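PDB 3A8T: adenylate isopentenyltransferase from Humulus lupulus, which transfers an isopentenyl group from dimethylallyl diphosphate to ATP, ADP or AMP in the biosynthesis of cytokinins. Local coordinates for residues E40-L45 against K131-V136. Numbering follows the deposited sequence.
Sequences EKLLVL and KLPVLV
Leu45 lies against Val134 and Val136, its partners on one face of a parallel strand pair. Its CB is 3.8 Å from Leu135 O, the carbonyl that accepts the Leu45 amide. CG is anti to the carbonyl carbon (chi1 -55°) and lies beside the backbone N, where it meets Val134 CG1 at 3.7 Å. At the tip, CD1 reaches both Val134 CG1 and Val136 CG2, while CD2 touches Val134 CG1 alone of the two valines. With an alanine in place of Leu45, Val134 CG1 and Val136 CG2 are likely to lose the CG and CD1 contacts, opening a gap beside them.

Leu43 continues the same face. Its CD2 meets Leu132 CD2 at 3.8 Å, the two side chains crossing at about a right angle. The Leu43 side chain also lies alongside Val134, pointing the same way. On the other face, Leu42 CD1 packs on Pro133 CG at 3.7 Å. The proline has no amide hydrogen to give. Instead its CG comes within 3.3 Å of Lys41 O.

Three backbone bonds join strands 41-45 and 132-136. Leu43 N donates to Pro133 O, Leu135 N to Leu43 O (2.7 Å), and Leu45 N to Leu135 O (2.8 Å). Leu43 O also receives a CA-H contact from Val134.

These strands are central in the parallel sheet of a P-loop NTPase-like fold. Strand 174-181 flanks 41-46, and strand 66-70 flanks 132-136. Helix 140-147 packs on the Leu42, Val44 and Leu135 face. Helix 53-61 packs on the other, touching Leu43, Leu45 and Val136. Strand 41-46 leads directly into the ATP-binding loop that starts at Gly47, and Val136 touches Lys53 of that site.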
loop_
_atom_site.group_PDB
_atom_site.type_symbol
_atom_site.label_atom_id
_atom_site.label_comp_id
_atom_site.label_asym_id
_atom_site.label_seq_id
_atom_site.Cartn_x
_atom_site.Cartn_y
_atom_site.Cartn_z
ATOM N N GLU A 40 1.807 -25.220 -4.083
ATOM C CA GLU A 40 2.180 -24.440 -2.904
ATOM C C GLU A 40 1.144 -23.506 -2.327
ATOM O O GLU A 40 0.415 -22.810 -3.069
ATOM C CB GLU A 40 3.456 -23.641 -3.202
ATOM C CG GLU A 40 4.561 -24.554 -3.661
ATOM C CD GLU A 40 5.720 -23.848 -4.371
ATOM O OE1 GLU A 40 5.466 -22.894 -5.177
ATOM O OE2 GLU A 40 6.889 -24.297 -4.130
ATOM N N LYS A 41 1.130 -23.490 -0.984
ATOM C CA LYS A 41 0.236 -22.675 -0.185
ATOM C C LYS A 41 0.744 -21.251 -0.086
ATOM O O LYS A 41 1.939 -21.011 0.166
ATOM C CB LYS A 41 0.065 -23.256 1.201
ATOM C CG LYS A 41 -0.664 -24.620 1.231
ATOM C CD LYS A 41 -0.831 -25.158 2.694
ATOM C CE LYS A 41 -1.776 -26.409 2.809
ATOM N NZ LYS A 41 -3.236 -26.058 2.633
ATOM N N LEU A 42 -0.175 -20.326 -0.327
ATOM C CA LEU A 42 0.120 -18.936 -0.271
ATOM C C LEU A 42 -0.986 -18.143 0.409
ATOM O O LEU A 42 -2.142 -18.194 0.024
ATOM C CB LEU A 42 0.367 -18.379 -1.682
ATOM C CG LEU A 42 0.552 -16.846 -1.740
ATOM C CD1 LEU A 42 1.884 -16.369 -1.086
ATOM C CD2 LEU A 42 0.418 -16.435 -3.179
ATOM N N LEU A 43 -0.618 -17.410 1.441
ATOM C CA LEU A 43 -1.592 -16.596 2.134
ATOM C C LEU A 43 -1.616 -15.253 1.428
ATOM O O LEU A 43 -0.550 -14.697 1.121
ATOM C CB LEU A 43 -1.189 -16.430 3.590
ATOM C CG LEU A 43 -2.124 -15.662 4.514
ATOM C CD1 LEU A 43 -3.564 -16.256 4.465
ATOM C CD2 LEU A 43 -1.514 -15.744 5.916
ATOM N N VAL A 44 -2.810 -14.749 1.156
ATOM C CA VAL A 44 -2.942 -13.483 0.468
ATOM C C VAL A 44 -3.708 -12.482 1.313
ATOM O O VAL A 44 -4.828 -12.716 1.672
ATOM C CB VAL A 44 -3.642 -13.691 -0.899
ATOM C CG1 VAL A 44 -3.795 -12.333 -1.647
ATOM C CG2 VAL A 44 -2.855 -14.723 -1.708
ATOM N N LEU A 45 -3.071 -11.378 1.664
ATOM C CA LEU A 45 -3.717 -10.370 2.487
ATOM C C LEU A 45 -4.112 -9.245 1.573
ATOM O O LEU A 45 -3.241 -8.575 1.015
ATOM C CB LEU A 45 -2.802 -9.848 3.631
ATOM C CG LEU A 45 -2.180 -10.877 4.612
ATOM C CD1 LEU A 45 -1.766 -10.201 5.865
ATOM C CD2 LEU A 45 -3.107 -12.038 4.875
ATOM N N LYS A 131 8.632 -21.791 5.476
ATOM C CA LYS A 131 7.803 -20.792 6.116
ATOM C C LYS A 131 6.693 -20.454 5.145
ATOM O O LYS A 131 6.819 -20.644 3.910
ATOM C CB LYS A 131 8.580 -19.544 6.466
ATOM C CG LYS A 131 9.808 -19.878 7.217
ATOM C CD LYS A 131 10.221 -18.765 8.105
ATOM C CE LYS A 131 11.548 -19.103 8.751
ATOM N NZ LYS A 131 11.433 -20.341 9.585
ATOM N N LEU A 132 5.595 -19.961 5.691
ATOM C CA LEU A 132 4.492 -19.606 4.832
ATOM C C LEU A 132 4.705 -18.286 4.121
ATOM O O LEU A 132 5.068 -17.328 4.754
ATOM C CB LEU A 132 3.224 -19.532 5.650
ATOM C CG LEU A 132 2.069 -18.969 4.851
ATOM C CD1 LEU A 132 1.427 -19.969 3.939
ATOM C CD2 LEU A 132 1.106 -18.521 5.849
ATOM N N PRO A 133 4.580 -18.254 2.771
ATOM C CA PRO A 133 4.744 -16.983 2.039
ATOM C C PRO A 133 3.380 -16.217 2.177
ATOM O O PRO A 133 2.281 -16.823 2.105
ATOM C CB PRO A 133 5.005 -17.434 0.607
ATOM C CG PRO A 133 4.283 -18.684 0.517
ATOM C CD PRO A 133 4.567 -19.386 1.832
ATOM N N VAL A 134 3.442 -14.909 2.386
ATOM C CA VAL A 134 2.239 -14.078 2.565
ATOM C C VAL A 134 2.300 -12.890 1.618
ATOM O O VAL A 134 3.180 -12.045 1.753
ATOM C CB VAL A 134 2.193 -13.568 3.971
ATOM C CG1 VAL A 134 0.909 -12.819 4.235
ATOM C CG2 VAL A 134 2.374 -14.750 4.934
ATOM N N LEU A 135 1.381 -12.844 0.655
ATOM C CA LEU A 135 1.320 -11.738 -0.301
ATOM C C LEU A 135 0.592 -10.564 0.365
ATOM O O LEU A 135 -0.573 -10.673 0.661
ATOM C CB LEU A 135 0.550 -12.185 -1.533
ATOM C CG LEU A 135 0.770 -11.416 -2.812
ATOM C CD1 LEU A 135 2.215 -11.456 -3.228
ATOM C CD2 LEU A 135 -0.139 -12.023 -3.899
ATOM N N VAL A 136 1.281 -9.452 0.598
ATOM C CA VAL A 136 0.679 -8.312 1.283
ATOM C C VAL A 136 0.674 -7.061 0.444
ATOM O O VAL A 136 1.735 -6.486 0.104
ATOM C CB VAL A 136 1.427 -8.020 2.632
ATOM C CG1 VAL A 136 0.751 -6.884 3.412
ATOM C CG2 VAL A 136 1.451 -9.295 3.463
#